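Long-range contacts in cellulosomal scaffoldin adaptor protein B (Acetivibrio cellulolyticus, PDB 3FNK), which serves as a cellulosomal scaffoldin, whose second type II cohesin, the piece present here, is a dockerin-binding module: residues E25-T30 / F125-K130; T148-F153 / Y164-P169. One frame throughout, in Å; residues are numbered along the deposited sequence.

Contact 1: E25-T30 / F125-K130; sequences EIIKAT and FKVLQK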
loop_
_atom_site.group_PDB
_atom_site.type_symbol
_atom_site.label_atom_id
_atom_site.label_comp_id
_atom_site.label_asym_id
_atom_site.label_seq_id
_atom_site.Cartn_x
_atom_site.Cartn_y
_atom_site.Cartn_z
ATOM N N GLU A 25 19.216 3.577 7.584
ATOM C CA GLU A 25 18.951 2.942 6.286
ATOM C C GLU A 25 17.452 2.941 5.998
ATOM O O GLU A 25 16.635 2.904 6.945
ATOM C CB GLU A 25 19.424 1.489 6.275
ATOM C CG GLU A 25 20.904 1.265 6.501
ATOM C CD GLU A 25 21.351 -0.100 5.990
ATOM O OE1 GLU A 25 22.102 -0.113 4.995
ATOM O OE2 GLU A 25 20.940 -1.148 6.556
ATOM N N ILE A 26 17.120 2.958 4.700
ATOM C CA ILE A 26 15.728 2.920 4.227
ATOM C C ILE A 26 15.370 1.564 3.612
ATOM O O ILE A 26 16.101 1.026 2.763
ATOM C CB ILE A 26 15.399 4.039 3.182
ATOM C CG1 ILE A 26 16.227 3.857 1.899
ATOM C CG2 ILE A 26 15.601 5.439 3.777
ATOM C CD1 ILE A 26 15.415 3.968 0.626
ATOM N N ILE A 27 14.246 1.013 4.058
ATOM C CA ILE A 27 13.635 -0.167 3.438
ATOM C C ILE A 27 12.459 0.352 2.601
ATOM O O ILE A 27 11.631 1.136 3.116
ATOM C CB ILE A 27 13.076 -1.119 4.491
ATOM C CG1 ILE A 27 14.191 -1.587 5.444
ATOM C CG2 ILE A 27 12.383 -2.309 3.821
ATOM C CD1 ILE A 27 13.691 -1.976 6.825
ATOM N N LYS A 28 12.378 -0.051 1.332
ATOM C CA LYS A 28 11.164 0.225 0.586
ATOM C C LYS A 28 10.092 -0.867 0.672
ATOM O O LYS A 28 10.344 -2.050 0.387
ATOM C CB LYS A 28 11.409 0.694 -0.843
ATOM C CG LYS A 28 12.107 -0.222 -1.759
ATOM C CD LYS A 28 12.941 0.630 -2.752
ATOM C CE LYS A 28 13.951 1.458 -1.975
ATOM N NZ LYS A 28 14.660 2.524 -2.772
ATOM N N ALA A 29 8.915 -0.433 1.124
ATOM C CA ALA A 29 7.740 -1.273 1.279
ATOM C C ALA A 29 6.825 -1.000 0.099
ATOM O O ALA A 29 6.488 0.162 -0.165
ATOM C CB ALA A 29 7.049 -0.956 2.580
ATOM N N THR A 30 6.483 -2.063 -0.629
ATOM C CA THR A 30 5.672 -1.997 -1.854
ATOM C C THR A 30 4.312 -2.676 -1.614
ATOM O O THR A 30 4.259 -3.849 -1.214
ATOM C CB THR A 30 6.360 -2.676 -3.026
ATOM O OG1 THR A 30 7.619 -2.043 -3.273
ATOM C CG2 THR A 30 5.512 -2.603 -4.271
ATOM N N PHE A 125 10.688 3.313 4.582
ATOM C CA PHE A 125 10.742 3.272 6.039
ATOM C C PHE A 125 12.216 3.341 6.459
ATOM O O PHE A 125 12.989 2.399 6.201
ATOM C CB PHE A 125 10.070 2.007 6.581
ATOM C CG PHE A 125 8.556 2.060 6.582
ATOM C CD1 PHE A 125 7.821 1.247 5.728
ATOM C CD2 PHE A 125 7.870 2.915 7.445
ATOM C CE1 PHE A 125 6.417 1.290 5.740
ATOM C CE2 PHE A 125 6.480 2.992 7.444
ATOM C CZ PHE A 125 5.745 2.170 6.601
ATOM N N LYS A 126 12.607 4.470 7.049
ATOM C CA LYS A 126 13.971 4.674 7.547
ATOM C C LYS A 126 14.092 4.162 8.987
ATOM O O LYS A 126 13.293 4.515 9.863
ATOM C CB LYS A 126 14.405 6.159 7.424
ATOM C CG LYS A 126 15.535 6.618 8.402
ATOM C CD LYS A 126 15.977 8.097 8.202
ATOM C CE LYS A 126 16.942 8.270 7.008
ATOM N NZ LYS A 126 16.873 9.617 6.327
ATOM N N VAL A 127 15.091 3.305 9.208
ATOM C CA VAL A 127 15.315 2.678 10.506
ATOM C C VAL A 127 15.825 3.726 11.510
ATOM O O VAL A 127 16.820 4.410 11.247
ATOM C CB VAL A 127 16.299 1.474 10.362
ATOM C CG1 VAL A 127 16.501 0.742 11.689
ATOM C CG2 VAL A 127 15.813 0.496 9.271
ATOM N N LEU A 128 15.100 3.865 12.621
ATOM C CA LEU A 128 15.435 4.783 13.720
ATOM C C LEU A 128 16.046 4.061 14.940
ATOM O O LEU A 128 16.638 4.688 15.827
ATOM C CB LEU A 128 14.182 5.534 14.186
ATOM C CG LEU A 128 13.501 6.503 13.214
ATOM C CD1 LEU A 128 12.272 7.085 13.873
ATOM C CD2 LEU A 128 14.450 7.604 12.782
ATOM N N GLN A 129 15.860 2.748 14.981
ATOM C CA GLN A 129 16.393 1.863 16.008
ATOM C C GLN A 129 16.480 0.529 15.285
ATOM O O GLN A 129 15.518 0.131 14.596
ATOM C CB GLN A 129 15.402 1.718 17.169
ATOM C CG GLN A 129 15.313 2.879 18.126
ATOM C CD GLN A 129 14.190 2.708 19.152
ATOM O OE1 GLN A 129 13.840 1.587 19.540
ATOM N NE2 GLN A 129 13.623 3.823 19.602
ATOM N N LYS A 130 17.615 -0.158 15.399
ATOM C CA LYS A 130 17.696 -1.529 14.922
ATOM C C LYS A 130 17.007 -2.459 15.947
ATOM O O LYS A 130 17.662 -3.207 16.672
ATOM C CB LYS A 130 19.148 -1.911 14.654
ATOM C CG LYS A 130 19.279 -3.134 13.788
ATOM C CD LYS A 130 20.557 -3.096 12.994
ATOM C CE LYS A 130 20.903 -4.481 12.451
ATOM N NZ LYS A 130 21.584 -5.307 13.482
#

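Contact 2: T148-F153 / Y164-P169; sequences TGTTLF and YFVIQP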
loop_
_atom_site.group_PDB
_atom_site.type_symbol
_atom_site.label_atom_id
_atom_site.label_comp_id
_atom_site.label_asym_id
_atom_site.label_seq_id
_atom_site.Cartn_x
_atom_site.Cartn_y
_atom_site.Cartn_z
ATOM N N THR A 148 -9.487 -5.509 6.926
ATOM C CA THR A 148 -8.138 -5.454 7.511
ATOM C C THR A 148 -7.329 -4.254 6.958
ATOM O O THR A 148 -6.215 -4.397 6.469
ATOM C CB THR A 148 -7.374 -6.794 7.314
ATOM O OG1 THR A 148 -8.226 -7.885 7.688
ATOM C CG2 THR A 148 -6.110 -6.820 8.160
ATOM N N GLY A 149 -7.924 -3.068 7.041
ATOM C CA GLY A 149 -7.251 -1.833 6.646
ATOM C C GLY A 149 -7.195 -1.610 5.133
ATOM O O GLY A 149 -6.376 -0.828 4.665
ATOM N N THR A 150 -8.015 -2.324 4.362
ATOM C CA THR A 150 -7.955 -2.219 2.897
ATOM C C THR A 150 -9.351 -2.069 2.296
ATOM O O THR A 150 -10.321 -2.727 2.711
ATOM C CB THR A 150 -7.247 -3.443 2.182
ATOM O OG1 THR A 150 -8.105 -4.592 2.209
ATOM C CG2 THR A 150 -5.876 -3.781 2.786
ATOM N N THR A 151 -9.430 -1.238 1.249
ATOM C CA THR A 151 -10.641 -1.161 0.419
ATOM C C THR A 151 -10.196 -1.109 -1.028
ATOM O O THR A 151 -9.348 -0.300 -1.400
ATOM C CB THR A 151 -11.455 0.093 0.761
ATOM O OG1 THR A 151 -12.020 -0.047 2.061
ATOM C CG2 THR A 151 -12.583 0.320 -0.249
ATOM N N LEU A 152 -10.744 -1.999 -1.840
ATOM C CA LEU A 152 -10.376 -2.096 -3.242
ATOM C C LEU A 152 -11.665 -1.914 -4.022
ATOM O O LEU A 152 -12.714 -2.368 -3.572
ATOM C CB LEU A 152 -9.758 -3.474 -3.572
ATOM C CG LEU A 152 -8.599 -4.041 -2.720
ATOM C CD1 LEU A 152 -8.063 -5.370 -3.335
ATOM C CD2 LEU A 152 -7.439 -3.059 -2.557
ATOM N N PHE A 153 -11.570 -1.250 -5.180
ATOM C CA PHE A 153 -12.734 -0.996 -6.040
ATOM C C PHE A 153 -12.556 -1.610 -7.400
ATOM O O PHE A 153 -11.437 -1.754 -7.859
ATOM C CB PHE A 153 -12.905 0.511 -6.268
ATOM C CG PHE A 153 -13.235 1.260 -5.021
ATOM C CD1 PHE A 153 -12.246 1.932 -4.311
ATOM C CD2 PHE A 153 -14.533 1.261 -4.542
ATOM C CE1 PHE A 153 -12.572 2.641 -3.138
ATOM C CE2 PHE A 153 -14.851 1.954 -3.353
ATOM C CZ PHE A 153 -13.859 2.629 -2.669
ATOM N N TYR A 164 -10.702 -11.785 -1.381
ATOM C CA TYR A 164 -9.249 -11.690 -1.408
ATOM C C TYR A 164 -8.682 -11.715 0.015
ATOM O O TYR A 164 -9.391 -11.384 0.952
ATOM C CB TYR A 164 -8.758 -10.451 -2.194
ATOM C CG TYR A 164 -9.098 -9.104 -1.529
ATOM C CD1 TYR A 164 -8.203 -8.510 -0.620
ATOM C CD2 TYR A 164 -10.323 -8.458 -1.777
ATOM C CE1 TYR A 164 -8.509 -7.286 0.004
ATOM C CE2 TYR A 164 -10.639 -7.213 -1.157
ATOM C CZ TYR A 164 -9.726 -6.647 -0.275
ATOM O OH TYR A 164 -9.989 -5.440 0.346
ATOM N N PHE A 165 -7.402 -12.051 0.125
ATOM C CA PHE A 165 -6.668 -12.094 1.383
ATOM C C PHE A 165 -5.828 -10.854 1.562
ATOM O O PHE A 165 -5.295 -10.335 0.603
ATOM C CB PHE A 165 -5.731 -13.321 1.400
ATOM C CG PHE A 165 -6.483 -14.641 1.397
ATOM C CD1 PHE A 165 -6.829 -15.252 0.191
ATOM C CD2 PHE A 165 -6.863 -15.251 2.609
ATOM C CE1 PHE A 165 -7.554 -16.478 0.185
ATOM C CE2 PHE A 165 -7.590 -16.468 2.627
ATOM C CZ PHE A 165 -7.917 -17.089 1.405
ATOM N N VAL A 166 -5.707 -10.386 2.793
ATOM C CA VAL A 166 -4.742 -9.321 3.131
ATOM C C VAL A 166 -3.550 -10.018 3.785
ATOM O O VAL A 166 -3.705 -10.543 4.871
ATOM C CB VAL A 166 -5.397 -8.304 4.113
ATOM C CG1 VAL A 166 -4.387 -7.319 4.648
ATOM C CG2 VAL A 166 -6.614 -7.569 3.424
ATOM N N ILE A 167 -2.394 -10.066 3.123
ATOM C CA ILE A 167 -1.263 -10.830 3.633
ATOM C C ILE A 167 -0.320 -9.829 4.292
ATOM O O ILE A 167 0.240 -8.991 3.615
ATOM C CB ILE A 167 -0.540 -11.621 2.518
ATOM C CG1 ILE A 167 -1.522 -12.600 1.844
ATOM C CG2 ILE A 167 0.706 -12.368 3.072
ATOM C CD1 ILE A 167 -1.032 -13.278 0.520
ATOM N N GLN A 168 -0.223 -9.881 5.615
ATOM C CA GLN A 168 0.632 -8.958 6.391
ATOM C C GLN A 168 2.105 -9.198 6.068
ATOM O O GLN A 168 2.496 -10.331 5.815
ATOM C CB GLN A 168 0.339 -9.088 7.883
ATOM C CG GLN A 168 -1.135 -8.928 8.249
ATOM C CD GLN A 168 -1.602 -7.489 8.216
ATOM O OE1 GLN A 168 -0.875 -6.598 7.793
ATOM N NE2 GLN A 168 -2.829 -7.259 8.654
ATOM N N PRO A 169 2.924 -8.136 6.022
ATOM C CA PRO A 169 4.264 -8.264 5.424
ATOM C C PRO A 169 5.336 -9.025 6.202
ATOM O O PRO A 169 6.327 -9.452 5.595
ATOM C CB PRO A 169 4.719 -6.809 5.268
ATOM C CG PRO A 169 3.920 -6.064 6.262
ATOM C CD PRO A 169 2.594 -6.733 6.322
HETATM O O HOH W 1 -12.500 -3.944 -0.108
#

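Contact 1: E25-T30 / F125-K130
F125 and I27 face each other as a hydrogen-bonded residue pair between antiparallel strands. They gather two of the three backbone bonds of the contact. I27 N gives its proton to F125 O at 2.8 Å, and F125 N returns one to I27 O at 2.8 Å. The first donor sits 33° out of the carbonyl plane of F125. The third bond runs from V127 N to E25 O, also 2.8 Å, and is nearly straight. Two carbonyls do extra work. F125 O also receives the CA-H of I26, and E25 O that of K126.

The side chains of F125, I27 and V127 carry the apolar part. The F125 ring meets A29 edge-on: A29 CB lies near the ring plane, 3.9 Å from F125 CD1. The other ring neighbours include Y48, whose ring is inclined to it, and L53 of strand 53-56. I27 sends CD1 across to V127 CG2, 4.1 Å away. V127 has CG1 anti to its own N (chi1 -177°). CG2 is therefore left beside that N, close to the hydrogen bond. V127 CG2 lies 3.4 Å from E25 O. I27 also rests on Y16 and on I172.

E25 loses much surface here, but its backbone does the touching. Its CB points away from the other segment, and OE2 accepts from E22 N.

The two strands are neighbours in the curled mixed sheet of the cohesin fold. Here the end of strand 118-127 runs against the start of strand 26-34. The chemistry implies that main-chain bonds fix the alignment. Apolar side chains pack on the buried face, and the carboxylate of E25 finds its partner outside the pair.

Contact 2: T148-F153 / Y164-P169
T148 and V166 have the nearest CA atoms, 6.8 Å apart, and the segments diverge toward L152 and Y164, whose CA atoms are 9.8 Å apart. No main-chain hydrogen bond joins the segments, and side chains bridge them.

Y164 and L152 form the main apolar pair. L152 CD1 sits over the middle of the Y164 ring, 3.8 Å from its centroid and 12° off the normal, a CH-pi contact. Y164 holds CG between its backbone N and carbonyl carbon (chi1 67°), and the ring reaches across with OH at its far end. That OH is hydrogen-bonded to T150 OG1 at 2.8 Å, with T150 OG1 near the ring plane. T150 OG1 is also hydrogen-bonded to I147 O, its stronger partner. A water links Y164 OH to L152 N, accepting from the latter at 3.1 Å.

Strand 150-154 belongs to the antiparallel sheet with strand 39-47, and strand 165-167 to the mixed sheet. The contact thus joins the two layers of the cohesin beta sandwich, a jelly-roll fold. I12 of strand 11-16 packs on both L152 and Y164.

Further along, V166 reaches toward two threonines, one with each methyl. V166 and T150 meet tip to tip, V166 CG2 lying 3.5 Å from T150 OG1 and also against T150 CG2. V166 CG1 lies near T148 CG2. F137 touches both T150 and V166. Q168 bends at chi2 (-76°), which brings Q168 NE2 to 3.3 Å from T148 CG2. The amide is held from elsewhere, its OE1 accepting from F137 N.

Overall arrangement
Contact 1 closes before contact 2 opens along the chain. Their centres lie 22 Å apart, and their nearest atoms are about 7 Å from each other, so they do not touch. Both reach the mixed sheet. Strand 11-16 connects them: it pairs antiparallel with strand 26-34 of contact 1 and parallel with strand 165-167 of contact 2. The roles differ. Contact 1 joins neighbouring strands within that sheet, from segments with 94 residues between them. Contact 2 spans only ten residues, but crosses from the mixed sheet to strand 150-154 of the other sheet. It packs the last strand of the cohesin module against the rest.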